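Local coordinates for DNA repair protein RecN (Deinococcus radiodurans, PDB 4ABY) that hydrolyses ATP through its SMC-like head domain and may take part in recombinational repair of DNA double-strand breaks, at residues A332-A344 with T353-H365. Sequence-based numbering, arbitrary orientation.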
loop_
_atom_site.group_PDB
_atom_site.type_symbol
_atom_site.label_atom_id
_atom_site.label_comp_id
_atom_site.label_asym_id
_atom_site.label_seq_id
_atom_site.Cartn_x
_atom_site.Cartn_y
_atom_site.Cartn_z
ATOM N N ALA A 332 -12.117 -1.259 17.511
ATOM C CA ALA A 332 -11.441 -1.594 16.261
ATOM C C ALA A 332 -10.737 -0.386 15.647
ATOM O O ALA A 332 -9.620 -0.497 15.143
ATOM C CB ALA A 332 -12.433 -2.174 15.279
ATOM N N ALA A 333 -11.406 0.765 15.697
ATOM C CA ALA A 333 -10.881 2.007 15.137
ATOM C C ALA A 333 -9.641 2.513 15.879
ATOM O O ALA A 333 -8.715 3.041 15.263
ATOM C CB ALA A 333 -11.965 3.069 15.121
ATOM N N ILE A 334 -9.632 2.355 17.200
ATOM C CA ILE A 334 -8.469 2.716 18.009
ATOM C C ILE A 334 -7.259 1.839 17.691
ATOM O O ILE A 334 -6.133 2.328 17.613
ATOM C CB ILE A 334 -8.782 2.622 19.513
ATOM C CG1 ILE A 334 -9.630 3.817 19.953
ATOM C CG2 ILE A 334 -7.498 2.541 20.327
ATOM C CD1 ILE A 334 -10.014 3.788 21.412
ATOM N N ALA A 335 -7.498 0.542 17.514
ATOM C CA ALA A 335 -6.434 -0.391 17.161
ATOM C C ALA A 335 -5.802 -0.011 15.828
ATOM O O ALA A 335 -4.588 -0.114 15.658
ATOM C CB ALA A 335 -6.966 -1.802 17.107
ATOM N N VAL A 336 -6.632 0.430 14.884
ATOM C CA VAL A 336 -6.141 0.871 13.583
ATOM C C VAL A 336 -5.277 2.119 13.731
ATOM O O VAL A 336 -4.174 2.180 13.193
ATOM C CB VAL A 336 -7.291 1.127 12.581
ATOM C CG1 VAL A 336 -6.782 1.878 11.369
ATOM C CG2 VAL A 336 -7.922 -0.182 12.157
ATOM N N ALA A 337 -5.772 3.106 14.470
ATOM C CA ALA A 337 -5.003 4.323 14.703
ATOM C C ALA A 337 -3.648 3.990 15.319
ATOM O O ALA A 337 -2.639 4.614 14.997
ATOM C CB ALA A 337 -5.769 5.278 15.588
ATOM N N GLU A 338 -3.627 2.996 16.199
ATOM C CA GLU A 338 -2.389 2.600 16.852
ATOM C C GLU A 338 -1.399 1.987 15.858
ATOM O O GLU A 338 -0.207 2.283 15.895
ATOM C CB GLU A 338 -2.674 1.640 18.008
ATOM C CG GLU A 338 -1.425 1.080 18.677
ATOM C CD GLU A 338 -0.509 2.163 19.230
ATOM O OE1 GLU A 338 -1.022 3.190 19.725
ATOM O OE2 GLU A 338 0.728 1.982 19.173
ATOM N N GLN A 339 -1.894 1.140 14.962
ATOM C CA GLN A 339 -1.035 0.526 13.957
ATOM C C GLN A 339 -0.502 1.568 12.986
ATOM O O GLN A 339 0.678 1.555 12.635
ATOM C CB GLN A 339 -1.776 -0.577 13.203
ATOM C CG GLN A 339 -2.027 -1.812 14.042
ATOM C CD GLN A 339 -0.752 -2.354 14.653
ATOM O OE1 GLN A 339 0.179 -2.724 13.941
ATOM N NE2 GLN A 339 -0.700 -2.400 15.979
ATOM N N LEU A 340 -1.376 2.470 12.556
ATOM C CA LEU A 340 -0.966 3.566 11.691
ATOM C C LEU A 340 0.156 4.359 12.344
ATOM O O LEU A 340 1.157 4.689 11.702
ATOM C CB LEU A 340 -2.150 4.482 11.387
ATOM C CG LEU A 340 -3.116 3.945 10.337
ATOM C CD1 LEU A 340 -4.395 4.762 10.308
ATOM C CD2 LEU A 340 -2.434 3.938 8.980
ATOM N N SER A 341 -0.013 4.657 13.627
ATOM C CA SER A 341 0.982 5.420 14.360
ATOM C C SER A 341 2.350 4.746 14.280
ATOM O O SER A 341 3.354 5.397 14.000
ATOM C CB SER A 341 0.552 5.597 15.812
ATOM O OG SER A 341 1.272 6.652 16.423
ATOM N N ARG A 342 2.378 3.436 14.503
ATOM C CA ARG A 342 3.629 2.685 14.503
ATOM C C ARG A 342 4.289 2.624 13.136
ATOM O O ARG A 342 5.509 2.718 13.022
ATOM C CB ARG A 342 3.399 1.268 15.007
ATOM C CG ARG A 342 2.728 1.213 16.359
ATOM C CD ARG A 342 2.825 -0.185 16.939
ATOM N NE ARG A 342 3.187 -1.167 15.917
ATOM C CZ ARG A 342 3.365 -2.462 16.160
ATOM N NH1 ARG A 342 3.209 -2.924 17.393
ATOM N NH2 ARG A 342 3.695 -3.295 15.176
ATOM N N LEU A 343 3.488 2.440 12.098
ATOM C CA LEU A 343 4.027 2.427 10.751
ATOM C C LEU A 343 4.652 3.783 10.457
ATOM O O LEU A 343 5.591 3.885 9.677
ATOM C CB LEU A 343 2.929 2.104 9.747
ATOM C CG LEU A 343 3.306 2.151 8.271
ATOM C CD1 LEU A 343 4.549 1.324 8.005
ATOM C CD2 LEU A 343 2.139 1.678 7.420
ATOM N N ALA A 344 4.137 4.820 11.112
ATOM C CA ALA A 344 4.616 6.183 10.910
ATOM C C ALA A 344 5.937 6.464 11.632
ATOM O O ALA A 344 6.561 7.501 11.408
ATOM C CB ALA A 344 3.549 7.188 11.340
ATOM N N THR A 353 -9.704 10.169 6.769
ATOM C CA THR A 353 -10.510 9.547 7.812
ATOM C C THR A 353 -11.664 10.426 8.281
ATOM O O THR A 353 -11.607 11.652 8.169
ATOM C CB THR A 353 -9.633 9.169 9.024
ATOM O OG1 THR A 353 -10.424 8.487 10.003
ATOM C CG2 THR A 353 -9.025 10.409 9.647
ATOM N N HIS A 354 -12.712 9.784 8.798
ATOM C CA HIS A 354 -13.849 10.498 9.381
ATOM C C HIS A 354 -13.985 10.194 10.868
ATOM O O HIS A 354 -14.893 10.683 11.532
ATOM C CB HIS A 354 -15.150 10.163 8.646
ATOM C CG HIS A 354 -15.443 8.696 8.572
ATOM N ND1 HIS A 354 -14.943 7.887 7.574
ATOM C CD2 HIS A 354 -16.195 7.896 9.366
ATOM C CE1 HIS A 354 -15.369 6.649 7.759
ATOM N NE2 HIS A 354 -16.129 6.628 8.840
ATOM N N LEU A 355 -13.060 9.389 11.381
ATOM C CA LEU A 355 -13.064 8.979 12.781
ATOM C C LEU A 355 -12.061 9.781 13.597
ATOM O O LEU A 355 -10.877 9.812 13.277
ATOM C CB LEU A 355 -12.732 7.490 12.895
ATOM C CG LEU A 355 -13.721 6.505 12.268
ATOM C CD1 LEU A 355 -13.177 5.086 12.324
ATOM C CD2 LEU A 355 -15.063 6.604 12.965
ATOM N N ALA A 356 -12.536 10.418 14.660
ATOM C CA ALA A 356 -11.670 11.229 15.507
ATOM C C ALA A 356 -10.545 10.407 16.121
ATOM O O ALA A 356 -9.462 10.926 16.376
ATOM C CB ALA A 356 -12.476 11.915 16.590
ATOM N N GLN A 357 -10.803 9.123 16.358
ATOM C CA GLN A 357 -9.794 8.244 16.934
ATOM C C GLN A 357 -8.543 8.216 16.065
ATOM O O GLN A 357 -7.420 8.300 16.567
ATOM C CB GLN A 357 -10.335 6.824 17.101
ATOM C CG GLN A 357 -11.405 6.688 18.162
ATOM C CD GLN A 357 -12.766 7.139 17.682
ATOM O OE1 GLN A 357 -13.134 6.921 16.527
ATOM N NE2 GLN A 357 -13.527 7.764 18.571
ATOM N N ILE A 358 -8.746 8.106 14.759
ATOM C CA ILE A 358 -7.636 8.032 13.828
ATOM C C ILE A 358 -6.950 9.383 13.651
ATOM O O ILE A 358 -5.725 9.470 13.688
ATOM C CB ILE A 358 -8.096 7.487 12.472
ATOM C CG1 ILE A 358 -8.725 6.104 12.664
ATOM C CG2 ILE A 358 -6.934 7.431 11.493
ATOM C CD1 ILE A 358 -9.229 5.476 11.391
ATOM N N ALA A 359 -7.741 10.434 13.466
ATOM C CA ALA A 359 -7.201 11.776 13.255
ATOM C C ALA A 359 -6.301 12.207 14.406
ATOM O O ALA A 359 -5.229 12.772 14.191
ATOM C CB ALA A 359 -8.326 12.774 13.066
ATOM N N ALA A 360 -6.742 11.925 15.626
ATOM C CA ALA A 360 -6.050 12.384 16.827
ATOM C C ALA A 360 -4.633 11.826 16.977
ATOM O O ALA A 360 -3.852 12.324 17.786
ATOM C CB ALA A 360 -6.875 12.061 18.058
ATOM N N ARG A 361 -4.302 10.795 16.205
ATOM C CA ARG A 361 -2.991 10.165 16.311
ATOM C C ARG A 361 -2.031 10.654 15.235
ATOM O O ARG A 361 -0.889 10.202 15.160
ATOM C CB ARG A 361 -3.121 8.644 16.241
ATOM C CG ARG A 361 -3.964 8.054 17.350
ATOM C CD ARG A 361 -3.298 8.246 18.699
ATOM N NE ARG A 361 -2.013 7.558 18.756
ATOM C CZ ARG A 361 -1.873 6.261 19.020
ATOM N NH1 ARG A 361 -2.943 5.507 19.253
ATOM N NH2 ARG A 361 -0.662 5.716 19.047
ATOM N N ALA A 362 -2.492 11.583 14.407
ATOM C CA ALA A 362 -1.683 12.067 13.297
ATOM C C ALA A 362 -0.548 12.966 13.775
ATOM O O ALA A 362 -0.686 13.669 14.774
ATOM C CB ALA A 362 -2.557 12.806 12.297
ATOM N N HIS A 363 0.576 12.934 13.064
ATOM C CA HIS A 363 1.656 13.877 13.322
ATOM C C HIS A 363 1.289 15.210 12.705
ATOM O O HIS A 363 1.789 16.260 13.108
ATOM C CB HIS A 363 2.965 13.390 12.717
ATOM C CG HIS A 363 3.485 12.137 13.341
ATOM N ND1 HIS A 363 3.015 10.889 12.999
ATOM C CD2 HIS A 363 4.437 11.939 14.281
ATOM C CE1 HIS A 363 3.654 9.974 13.706
ATOM N NE2 HIS A 363 4.523 10.584 14.489
ATOM N N HIS A 364 0.409 15.154 11.714
ATOM C CA HIS A 364 -0.057 16.347 11.043
ATOM C C HIS A 364 -1.513 16.151 10.685
ATOM O O HIS A 364 -1.877 15.161 10.057
ATOM C CB HIS A 364 0.783 16.613 9.797
ATOM C CG HIS A 364 2.248 16.742 10.079
ATOM N ND1 HIS A 364 2.843 17.947 10.384
ATOM C CD2 HIS A 364 3.232 15.813 10.124
ATOM C CE1 HIS A 364 4.134 17.756 10.596
ATOM N NE2 HIS A 364 4.395 16.470 10.442
ATOM N N HIS A 365 -2.348 17.087 11.112
ATOM C CA HIS A 365 -3.775 16.997 10.862
ATOM C C HIS A 365 -4.164 18.027 9.810
ATOM O O HIS A 365 -4.139 19.233 10.061
ATOM C CB HIS A 365 -4.554 17.219 12.158
ATOM C CG HIS A 365 -6.025 16.965 12.038
ATOM N ND1 HIS A 365 -6.768 16.410 13.058
ATOM C CD2 HIS A 365 -6.890 17.191 11.021
ATOM C CE1 HIS A 365 -8.028 16.307 12.672
ATOM N NE2 HIS A 365 -8.128 16.773 11.441
#
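Arg-361 reaches across to helix 330-343 and grips Glu-338. Its CB bond points toward the helix. CG then packs on the methyl of Ala-337 (CG to CB 3.8 Å). Bends at chi2 and chi3 turn the end of the chain in toward the helix, beside Glu-338. The carbonyl O of Ala-337 lies over one face of the guanidinium. NE and CZ pass beside Ser-341, about 4.1 Å from its OG. At the tip NH2 gives a salt-bridged hydrogen bond to Glu-338 OE1 (2.6 Å, N-H...O angle 157°). NH1 adds a weak bond to the same oxygen at 3.0 Å. OE1 therefore holds both terminal nitrogens. It lies in the guanidinium plane, but NH2 sits 41° out of the carboxylate plane, so this is not a flat two-oxygen pairing.

Next to the ion pair the interface is apolar. Ile-358 is a knob in a hole formed by Ala-333, Val-336, Ala-337 and Leu-340. Its CG2 meets Leu-340 CD1 at 3.9 Å. At Ala-337, where the helix carries only a methyl group, the backbones are close: its CA is 4.6 Å from that of Ile-358. Toward one end Leu-355 CD1 touches Ala-333 CB (3.7 Å). At the other, Ala-344 CB lies by CE1 of the His-363 ring, whose ND1 bonds the backbone N of Phe-62.

The connection between the segments contains strand 348-352. The contact packs helix 330-343 against the short helix 356-359 beside the parallel strands of the P-loop NTPase core, the ABC-type ATPase head of SMC-like proteins.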